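Local structure of L-ornithine N(5)-monooxygenase (Pseudomonas aeruginosa, 3S5W) at residues R179-T191 and C408-A420. The protein catalyses the FAD- and NADPH-dependent hydroxylation of L-ornithine to N(5)-hydroxyornithine, the first step in making the hydroxamate siderophore pyoverdin. Numbering follows the deposited sequence.
Sequences RTTRALVVSPGGT and CKVAIYAQGFSQA. With FAD (flavin-adenine dinucleotide), chain C; PO4 (phosphate ion), chain D.
With Ile412 CG1 anti to its carbonyl carbon (chi1 -54°), which leaves CG2 anti to the backbone N, and Leu184 CG also anti to its N (chi1 -174°), the two side chains lie next to each other and point the same way, Leu184 CD2 meeting Ile412 CG2 at 4.1 Å. They sit on neighbouring parallel strands, 183-186 and 411-414, of the Rossmann-like FAD-binding domain, where 183-186 lies between 411-414 and strand 30-36. Four backbone hydrogen bonds zip the pair together: Leu184 N to Ala411 O, Tyr413 N to Leu184 O, Val186 N to Tyr413 O and Gln415 N to Val186 O. The Tyr413 bond is the straightest, 172° at the hydrogen, and Leu184 O also lies at the edge of the Tyr413 ring, near its plane.

Ala183, Ala411, Val185 and Tyr413 share one face; on it Ala183 and Ala411 touch helix 432-447, where the Tyr413 hydroxyl is hydrogen-bonded to Ser442 OG. Val185 slants across the Tyr413 side chain, CG2 4.0 Å from Tyr413 CB, and also meets Gln415 NE2. Past the strand ends, Ser187 OG packs 3.3 Å from Gln415 CB while bonding to Asn42; Gln415 OE1 is held by Arg435.

From there both chains turn into the cofactor site. Phe417 CE2 lies 3.4 Å from Pro188 CD, and Pro188 CB meets adenine N7A of FAD at 3.6 Å. Gly189, its phi positive, brings its CA to 3.4 Å from FAD O1A. One water ties the two loops to the pyrophosphate: it accepts from Gly189 N and donates to Gln415 O at 2.7 Å and to FAD O2P at 2.9 Å.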
ATOM      1  N   ARG A 179     -14.143  -5.252  21.834  1.00 34.33           N
ATOM      2  CA  ARG A 179     -14.956  -4.040  21.765  1.00 34.44           C
ATOM      3  C   ARG A 179     -16.171  -4.288  20.895  1.00 34.20           C
ATOM      4  O   ARG A 179     -16.177  -5.170  20.035  1.00 34.70           O
ATOM      5  CB  ARG A 179     -14.160  -2.855  21.186  1.00 34.70           C
ATOM      6  CG  ARG A 179     -13.034  -2.328  22.041  1.00 34.23           C
ATOM      7  CD  ARG A 179     -12.435  -1.135  21.314  1.00 32.41           C
ATOM      8  NE  ARG A 179     -11.271  -0.569  21.987  1.00 32.24           N
ATOM      9  CZ  ARG A 179     -10.016  -0.978  21.815  1.00 32.15           C
ATOM     10  NH1 ARG A 179      -9.734  -2.010  21.021  1.00 30.81           N
ATOM     11  NH2 ARG A 179      -9.041  -0.363  22.464  1.00 31.92           N
ATOM     12  N   THR A 180     -17.196  -3.478  21.098  1.00 34.47           N
ATOM     13  CA  THR A 180     -18.435  -3.641  20.410  1.00 35.25           C
ATOM     14  C   THR A 180     -18.720  -2.408  19.538  1.00 34.42           C
ATOM     15  O   THR A 180     -18.470  -1.285  19.959  1.00 34.81           O
ATOM     16  CB  THR A 180     -19.557  -3.893  21.461  1.00 35.66           C
ATOM     17  OG1 THR A 180     -19.280  -5.142  22.097  1.00 38.76           O
ATOM     18  CG2 THR A 180     -20.895  -3.995  20.804  1.00 36.52           C
ATOM     19  N   THR A 181     -19.249  -2.635  18.335  1.00 34.01           N
ATOM     20  CA  THR A 181     -19.490  -1.552  17.367  1.00 33.24           C
ATOM     21  C   THR A 181     -20.704  -1.766  16.464  1.00 32.57           C
ATOM     22  O   THR A 181     -20.996  -2.893  16.076  1.00 32.96           O
ATOM     23  CB  THR A 181     -18.206  -1.291  16.482  1.00 33.14           C
ATOM     24  OG1 THR A 181     -18.403  -0.111  15.689  1.00 31.78           O
ATOM     25  CG2 THR A 181     -17.915  -2.468  15.555  1.00 31.96           C
ATOM     26  N   ARG A 182     -21.394  -0.677  16.115  1.00 32.42           N
ATOM     27  CA  ARG A 182     -22.498  -0.691  15.127  1.00 33.06           C
ATOM     28  C   ARG A 182     -22.032  -0.824  13.649  1.00 32.23           C
ATOM     29  O   ARG A 182     -22.795  -1.246  12.767  1.00 32.79           O
ATOM     30  CB  ARG A 182     -23.377   0.581  15.263  1.00 34.22           C
ATOM     31  CG  ARG A 182     -23.886   0.872  16.698  1.00 37.91           C
ATOM     32  CD  ARG A 182     -24.730   2.136  16.777  1.00 43.68           C
ATOM     33  NE  ARG A 182     -25.441   2.234  18.059  1.00 50.02           N
ATOM     34  CZ  ARG A 182     -24.992   2.867  19.149  1.00 52.24           C
ATOM     35  NH1 ARG A 182     -23.810   3.488  19.145  1.00 52.01           N
ATOM     36  NH2 ARG A 182     -25.738   2.893  20.252  1.00 52.02           N
ATOM     37  N   ALA A 183     -20.780  -0.462  13.382  1.00 30.95           N
ATOM     38  CA  ALA A 183     -20.258  -0.416  12.010  1.00 29.73           C
ATOM     39  C   ALA A 183     -18.735  -0.601  12.021  1.00 28.86           C
ATOM     40  O   ALA A 183     -18.064  -0.289  13.021  1.00 28.67           O
ATOM     41  CB  ALA A 183     -20.627   0.919  11.348  1.00 30.06           C
ATOM     42  N   LEU A 184     -18.215  -1.104  10.907  1.00 27.64           N
ATOM     43  CA  LEU A 184     -16.813  -1.445  10.760  1.00 27.45           C
ATOM     44  C   LEU A 184     -16.274  -0.916   9.436  1.00 27.13           C
ATOM     45  O   LEU A 184     -16.948  -1.010   8.411  1.00 26.42           O
ATOM     46  CB  LEU A 184     -16.643  -2.964  10.756  1.00 27.61           C
ATOM     47  CG  LEU A 184     -15.238  -3.580  10.745  1.00 28.57           C
ATOM     48  CD1 LEU A 184     -14.463  -3.381  12.059  1.00 29.90           C
ATOM     49  CD2 LEU A 184     -15.360  -5.061  10.432  1.00 31.96           C
ATOM     50  N   VAL A 185     -15.043  -0.402   9.464  1.00 26.66           N
ATOM     51  CA  VAL A 185     -14.362  -0.074   8.195  1.00 26.13           C
ATOM     52  C   VAL A 185     -13.015  -0.818   8.150  1.00 25.31           C
ATOM     53  O   VAL A 185     -12.208  -0.699   9.050  1.00 25.82           O
ATOM     54  CB  VAL A 185     -14.296   1.462   7.922  1.00 26.24           C
ATOM     55  CG1 VAL A 185     -13.524   2.193   9.017  1.00 26.88           C
ATOM     56  CG2 VAL A 185     -13.666   1.760   6.535  1.00 26.18           C
ATOM     57  N   VAL A 186     -12.831  -1.641   7.128  1.00 24.14           N
ATOM     58  CA  VAL A 186     -11.658  -2.508   7.022  1.00 24.64           C
ATOM     59  C   VAL A 186     -10.661  -1.912   6.009  1.00 24.25           C
ATOM     60  O   VAL A 186     -10.916  -1.961   4.812  1.00 24.17           O
ATOM     61  CB  VAL A 186     -12.056  -3.944   6.594  1.00 25.37           C
ATOM     62  CG1 VAL A 186     -10.837  -4.818   6.478  1.00 25.76           C
ATOM     63  CG2 VAL A 186     -13.014  -4.575   7.650  1.00 25.16           C
ATOM     64  N   SER A 187      -9.551  -1.373   6.504  1.00 23.78           N
ATOM     65  CA  SER A 187      -8.526  -0.710   5.646  1.00 24.33           C
ATOM     66  C   SER A 187      -7.100  -1.132   6.002  1.00 24.60           C
ATOM     67  O   SER A 187      -6.283  -0.297   6.405  1.00 24.15           O
ATOM     68  CB  SER A 187      -8.667   0.804   5.793  1.00 23.52           C
ATOM     69  OG  SER A 187     -10.014   1.193   5.608  1.00 24.47           O
ATOM     70  N   PRO A 188      -6.799  -2.445   5.913  1.00 25.45           N
ATOM     71  CA  PRO A 188      -5.528  -2.944   6.437  1.00 25.62           C
ATOM     72  C   PRO A 188      -4.354  -2.939   5.445  1.00 24.80           C
ATOM     73  O   PRO A 188      -3.261  -3.381   5.791  1.00 24.08           O
ATOM     74  CB  PRO A 188      -5.864  -4.393   6.835  1.00 25.88           C
ATOM     75  CG  PRO A 188      -6.843  -4.810   5.744  1.00 26.04           C
ATOM     76  CD  PRO A 188      -7.680  -3.555   5.479  1.00 26.23           C
ATOM     77  N   GLY A 189      -4.589  -2.459   4.223  1.00 25.96           N
ATOM     78  CA  GLY A 189      -3.537  -2.384   3.217  1.00 26.05           C
ATOM     79  C   GLY A 189      -3.314  -3.740   2.578  1.00 27.74           C
ATOM     80  O   GLY A 189      -4.067  -4.679   2.854  1.00 27.12           O
ATOM     81  N   GLY A 190      -2.263  -3.870   1.759  1.00 27.31           N
ATOM     82  CA  GLY A 190      -2.009  -5.146   1.088  1.00 27.51           C
ATOM     83  C   GLY A 190      -1.106  -6.084   1.887  1.00 28.60           C
ATOM     84  O   GLY A 190      -0.494  -5.701   2.881  1.00 28.09           O
ATOM     85  N   THR A 191      -0.993  -7.316   1.424  1.00 28.07           N
ATOM     86  CA  THR A 191      -0.055  -8.244   2.011  1.00 29.23           C
ATOM     87  C   THR A 191       1.022  -8.579   0.977  1.00 27.94           C
ATOM     88  O   THR A 191       0.719  -8.705  -0.229  1.00 26.54           O
ATOM     89  CB  THR A 191      -0.780  -9.513   2.514  1.00 30.70           C
ATOM     90  OG1 THR A 191      -1.322 -10.206   1.396  1.00 34.48           O
ATOM     91  CG2 THR A 191      -1.953  -9.114   3.436  1.00 33.09           C
ATOM     92  N   CYS A 408     -28.137  -9.296   8.698  1.00 53.51           N
ATOM     93  CA  CYS A 408     -27.041  -8.436   9.112  1.00 52.35           C
ATOM     94  C   CYS A 408     -27.506  -6.978   9.065  1.00 51.35           C
ATOM     95  O   CYS A 408     -27.747  -6.427   7.993  1.00 51.52           O
ATOM     96  CB  CYS A 408     -25.835  -8.687   8.208  1.00 52.57           C
ATOM     97  SG  CYS A 408     -24.222  -8.213   8.869  1.00 52.88           S
ATOM     98  N   LYS A 409     -27.656  -6.380  10.243  1.00 50.03           N
ATOM     99  CA  LYS A 409     -28.164  -5.014  10.398  1.00 48.78           C
ATOM    100  C   LYS A 409     -27.028  -3.978  10.512  1.00 47.20           C
ATOM    101  O   LYS A 409     -27.277  -2.764  10.553  1.00 46.96           O
ATOM    102  CB  LYS A 409     -29.047  -4.917  11.649  1.00 49.78           C
ATOM    103  CG  LYS A 409     -30.204  -5.928  11.709  1.00 51.76           C
ATOM    104  CD  LYS A 409     -31.388  -5.489  10.852  1.00 55.91           C
ATOM    105  CE  LYS A 409     -32.172  -4.370  11.545  1.00 58.59           C
ATOM    106  NZ  LYS A 409     -33.256  -3.845  10.684  1.00 60.70           N
ATOM    107  N   VAL A 410     -25.797  -4.470  10.608  1.00 44.67           N
ATOM    108  CA  VAL A 410     -24.622  -3.612  10.756  1.00 42.24           C
ATOM    109  C   VAL A 410     -24.056  -3.308   9.369  1.00 40.47           C
ATOM    110  O   VAL A 410     -24.267  -4.077   8.426  1.00 40.48           O
ATOM    111  CB  VAL A 410     -23.531  -4.267  11.626  1.00 42.05           C
ATOM    112  CG1 VAL A 410     -24.014  -4.425  13.055  1.00 42.28           C
ATOM    113  CG2 VAL A 410     -23.116  -5.604  11.053  1.00 42.57           C
ATOM    114  N   ALA A 411     -23.339  -2.192   9.266  1.00 38.27           N
ATOM    115  CA  ALA A 411     -22.694  -1.786   8.011  1.00 35.51           C
ATOM    116  C   ALA A 411     -21.204  -2.101   8.112  1.00 33.22           C
ATOM    117  O   ALA A 411     -20.565  -1.755   9.111  1.00 32.44           O
ATOM    118  CB  ALA A 411     -22.933  -0.290   7.758  1.00 35.24           C
ATOM    119  N   ILE A 412     -20.671  -2.788   7.099  1.00 30.82           N
ATOM    120  CA  ILE A 412     -19.239  -3.069   6.997  1.00 28.90           C
ATOM    121  C   ILE A 412     -18.700  -2.460   5.687  1.00 28.13           C
ATOM    122  O   ILE A 412     -19.215  -2.747   4.609  1.00 26.99           O
ATOM    123  CB  ILE A 412     -18.960  -4.580   7.006  1.00 29.84           C
ATOM    124  CG1 ILE A 412     -19.621  -5.230   8.259  1.00 30.20           C
ATOM    125  CG2 ILE A 412     -17.437  -4.850   6.928  1.00 28.15           C
ATOM    126  CD1 ILE A 412     -19.784  -6.707   8.163  1.00 33.61           C
ATOM    127  N   TYR A 413     -17.684  -1.613   5.810  1.00 27.51           N
ATOM    128  CA  TYR A 413     -17.058  -0.978   4.638  1.00 26.52           C
ATOM    129  C   TYR A 413     -15.626  -1.500   4.507  1.00 27.03           C
ATOM    130  O   TYR A 413     -15.015  -1.915   5.495  1.00 25.40           O
ATOM    131  CB  TYR A 413     -17.053   0.541   4.820  1.00 26.54           C
ATOM    132  CG  TYR A 413     -18.420   1.163   4.954  1.00 27.85           C
ATOM    133  CD1 TYR A 413     -19.069   1.229   6.194  1.00 29.22           C
ATOM    134  CD2 TYR A 413     -19.065   1.716   3.851  1.00 29.41           C
ATOM    135  CE1 TYR A 413     -20.338   1.820   6.320  1.00 29.99           C
ATOM    136  CE2 TYR A 413     -20.323   2.318   3.976  1.00 29.90           C
ATOM    137  CZ  TYR A 413     -20.953   2.358   5.225  1.00 30.73           C
ATOM    138  OH  TYR A 413     -22.205   2.940   5.349  1.00 32.41           O
ATOM    139  N   ALA A 414     -15.088  -1.489   3.284  1.00 26.40           N
ATOM    140  CA  ALA A 414     -13.701  -1.870   3.063  1.00 25.27           C
ATOM    141  C   ALA A 414     -13.048  -0.865   2.116  1.00 25.12           C
ATOM    142  O   ALA A 414     -13.681  -0.435   1.184  1.00 24.71           O
ATOM    143  CB  ALA A 414     -13.619  -3.272   2.499  1.00 26.40           C
ATOM    144  N   GLN A 415     -11.781  -0.522   2.369  1.00 25.50           N
ATOM    145  CA  GLN A 415     -11.073   0.452   1.540  1.00 25.57           C
ATOM    146  C   GLN A 415      -9.835  -0.213   0.983  1.00 25.75           C
ATOM    147  O   GLN A 415      -9.050  -0.787   1.746  1.00 26.12           O
ATOM    148  CB  GLN A 415     -10.673   1.674   2.379  1.00 25.38           C
ATOM    149  CG  GLN A 415     -11.856   2.460   2.901  1.00 23.25           C
ATOM    150  CD  GLN A 415     -11.469   3.878   3.257  1.00 24.79           C
ATOM    151  OE1 GLN A 415     -11.144   4.674   2.374  1.00 24.74           O
ATOM    152  NE2 GLN A 415     -11.486   4.205   4.557  1.00 23.57           N
ATOM    153  N   GLY A 416      -9.671  -0.124  -0.347  1.00 26.21           N
ATOM    154  CA  GLY A 416      -8.471  -0.604  -1.032  1.00 25.80           C
ATOM    155  C   GLY A 416      -8.588  -2.022  -1.563  1.00 26.71           C
ATOM    156  O   GLY A 416      -7.584  -2.595  -2.029  1.00 25.70           O
ATOM    157  N   PHE A 417      -9.811  -2.561  -1.519  1.00 26.37           N
ATOM    158  CA  PHE A 417     -10.075  -3.950  -1.937  1.00 28.32           C
ATOM    159  C   PHE A 417     -11.007  -4.046  -3.128  1.00 28.91           C
ATOM    160  O   PHE A 417     -11.599  -5.106  -3.404  1.00 30.32           O
ATOM    161  CB  PHE A 417     -10.605  -4.750  -0.722  1.00 28.14           C
ATOM    162  CG  PHE A 417      -9.530  -4.997   0.272  1.00 31.62           C
ATOM    163  CD1 PHE A 417      -8.712  -6.125   0.147  1.00 32.43           C
ATOM    164  CD2 PHE A 417      -9.234  -4.038   1.257  1.00 35.10           C
ATOM    165  CE1 PHE A 417      -7.640  -6.334   1.021  1.00 34.35           C
ATOM    166  CE2 PHE A 417      -8.165  -4.241   2.146  1.00 36.07           C
ATOM    167  CZ  PHE A 417      -7.364  -5.389   2.027  1.00 35.48           C
ATOM    168  N   SER A 418     -11.183  -2.922  -3.816  1.00 28.14           N
ATOM    169  CA  SER A 418     -12.202  -2.872  -4.836  1.00 28.42           C
ATOM    170  C   SER A 418     -11.697  -2.247  -6.137  1.00 27.52           C
ATOM    171  O   SER A 418     -12.452  -1.631  -6.854  1.00 27.67           O
ATOM    172  CB  SER A 418     -13.447  -2.155  -4.291  1.00 28.78           C
ATOM    173  OG  SER A 418     -13.083  -0.912  -3.716  1.00 31.39           O
ATOM    174  N   GLN A 419     -10.422  -2.446  -6.443  1.00 26.72           N
ATOM    175  CA  GLN A 419      -9.898  -2.052  -7.763  1.00 26.80           C
ATOM    176  C   GLN A 419     -10.747  -2.603  -8.931  1.00 26.93           C
ATOM    177  O   GLN A 419     -11.015  -1.865  -9.896  1.00 25.84           O
ATOM    178  CB  GLN A 419      -8.450  -2.483  -7.918  1.00 25.95           C
ATOM    179  CG  GLN A 419      -7.836  -2.171  -9.299  1.00 26.54           C
ATOM    180  CD  GLN A 419      -6.411  -2.612  -9.344  1.00 27.12           C
ATOM    181  OE1 GLN A 419      -6.103  -3.705  -9.827  1.00 29.47           O
ATOM    182  NE2 GLN A 419      -5.525  -1.800  -8.788  1.00 24.23           N
ATOM    183  N   ALA A 420     -11.166  -3.872  -8.830  1.00 26.97           N
ATOM    184  CA  ALA A 420     -11.952  -4.510  -9.920  1.00 28.43           C
ATOM    185  C   ALA A 420     -13.204  -3.724 -10.314  1.00 28.16           C
ATOM    186  O   ALA A 420     -13.582  -3.702 -11.487  1.00 29.83           O
ATOM    187  CB  ALA A 420     -12.304  -5.987  -9.593  1.00 28.98           C
TER
HETATM  188  PA  FAD C 450      -1.950   1.265   4.406  1.00 23.63           P
HETATM  189  O1A FAD C 450      -1.257   0.034   3.957  1.00 19.77           O
HETATM  190  O2A FAD C 450      -1.161   2.572   4.217  1.00 19.53           O
HETATM  191  O5B FAD C 450      -2.324   1.141   5.983  1.00 23.66           O
HETATM  192  C5B FAD C 450      -2.868  -0.063   6.470  1.00 21.39           C
HETATM  193  C4B FAD C 450      -2.687   0.018   7.976  1.00 23.22           C
HETATM  194  O4B FAD C 450      -3.330  -1.096   8.535  1.00 26.67           O
HETATM  195  C3B FAD C 450      -1.213  -0.097   8.351  1.00 23.62           C
HETATM  196  O3B FAD C 450      -0.816   1.039   9.094  1.00 24.22           O
HETATM  197  C2B FAD C 450      -1.125  -1.387   9.176  1.00 24.49           C
HETATM  198  O2B FAD C 450      -0.302  -1.239  10.328  1.00 27.34           O
HETATM  199  C1B FAD C 450      -2.545  -1.574   9.617  1.00 25.52           C
HETATM  200  N9A FAD C 450      -2.978  -2.955   9.800  1.00 27.25           N
HETATM  201  C8A FAD C 450      -2.873  -4.017   8.906  1.00 30.44           C
HETATM  202  N7A FAD C 450      -3.487  -5.096   9.477  1.00 29.15           N
HETATM  203  C5A FAD C 450      -3.986  -4.712  10.684  1.00 28.77           C
HETATM  204  C6A FAD C 450      -4.693  -5.401  11.668  1.00 30.58           C
HETATM  205  N6A FAD C 450      -5.215  -6.612  11.412  1.00 28.73           N
HETATM  206  N1A FAD C 450      -5.058  -4.711  12.822  1.00 28.54           N
HETATM  207  C2A FAD C 450      -4.760  -3.378  13.014  1.00 27.82           C
HETATM  208  N3A FAD C 450      -4.056  -2.687  12.033  1.00 25.41           N
HETATM  209  C4A FAD C 450      -3.680  -3.358  10.892  1.00 28.24           C
HETATM  210  N1  FAD C 450       0.268   5.412  -3.324  1.00 22.48           N
HETATM  211  C2  FAD C 450       0.317   6.657  -3.940  1.00 25.26           C
HETATM  212  O2  FAD C 450      -0.710   7.203  -4.306  1.00 23.60           O
HETATM  213  N3  FAD C 450       1.523   7.292  -4.148  1.00 25.57           N
HETATM  214  C4  FAD C 450       2.707   6.726  -3.742  1.00 28.10           C
HETATM  215  O4  FAD C 450       3.765   7.356  -3.909  1.00 26.10           O
HETATM  216  C4X FAD C 450       2.669   5.457  -3.132  1.00 25.20           C
HETATM  217  N5  FAD C 450       3.848   4.848  -2.728  1.00 26.11           N
HETATM  218  C5X FAD C 450       3.810   3.595  -2.139  1.00 27.52           C
HETATM  219  C6  FAD C 450       5.010   2.991  -1.736  1.00 29.83           C
HETATM  220  C7  FAD C 450       5.006   1.735  -1.144  1.00 29.86           C
HETATM  221  C7M FAD C 450       6.335   1.144  -0.747  1.00 32.40           C
HETATM  222  C8  FAD C 450       3.797   1.068  -0.977  1.00 28.19           C
HETATM  223  C8M FAD C 450       3.716  -0.290  -0.341  1.00 31.03           C
HETATM  224  C9  FAD C 450       2.601   1.658  -1.371  1.00 26.97           C
HETATM  225  C9A FAD C 450       2.586   2.938  -1.940  1.00 26.84           C
HETATM  226  N10 FAD C 450       1.393   3.548  -2.346  1.00 23.80           N
HETATM  227  C10 FAD C 450       1.445   4.796  -2.956  1.00 24.18           C
HETATM  228  C1' FAD C 450       0.063   2.871  -2.217  1.00 23.37           C
HETATM  229  C2' FAD C 450      -0.473   2.788  -0.772  1.00 23.22           C
HETATM  230  O2' FAD C 450      -1.314   1.630  -0.789  1.00 24.65           O
HETATM  231  C3' FAD C 450      -1.290   4.031  -0.454  1.00 24.06           C
HETATM  232  O3' FAD C 450      -0.515   5.237  -0.604  1.00 23.72           O
HETATM  233  C4' FAD C 450      -1.817   4.012   1.003  1.00 22.97           C
HETATM  234  O4' FAD C 450      -0.746   3.698   1.885  1.00 23.37           O
HETATM  235  C5' FAD C 450      -3.049   3.098   1.233  1.00 23.29           C
HETATM  236  O5' FAD C 450      -3.612   3.466   2.479  1.00 26.29           O
HETATM  237  P   FAD C 450      -4.416   2.429   3.426  1.00 24.11           P
HETATM  238  O1P FAD C 450      -4.684   3.187   4.702  1.00 22.80           O
HETATM  239  O2P FAD C 450      -5.595   1.936   2.632  1.00 20.51           O
HETATM  240  O3P FAD C 450      -3.365   1.252   3.666  1.00 21.18           O
HETATM  241  P   PO4 D 444     -10.788   2.086  24.777  1.00 53.64           P
HETATM  242  O1  PO4 D 444     -11.422   3.406  24.402  1.00 51.76           O
HETATM  243  O2  PO4 D 444     -11.675   0.994  24.223  1.00 51.76           O
HETATM  244  O3  PO4 D 444     -10.689   2.011  26.287  1.00 53.57           O
HETATM  245  O4  PO4 D 444      -9.379   1.945  24.232  1.00 50.73           O
HETATM  246  O   HOH W   1      -6.634  -0.711   2.852  1.00 25.31           O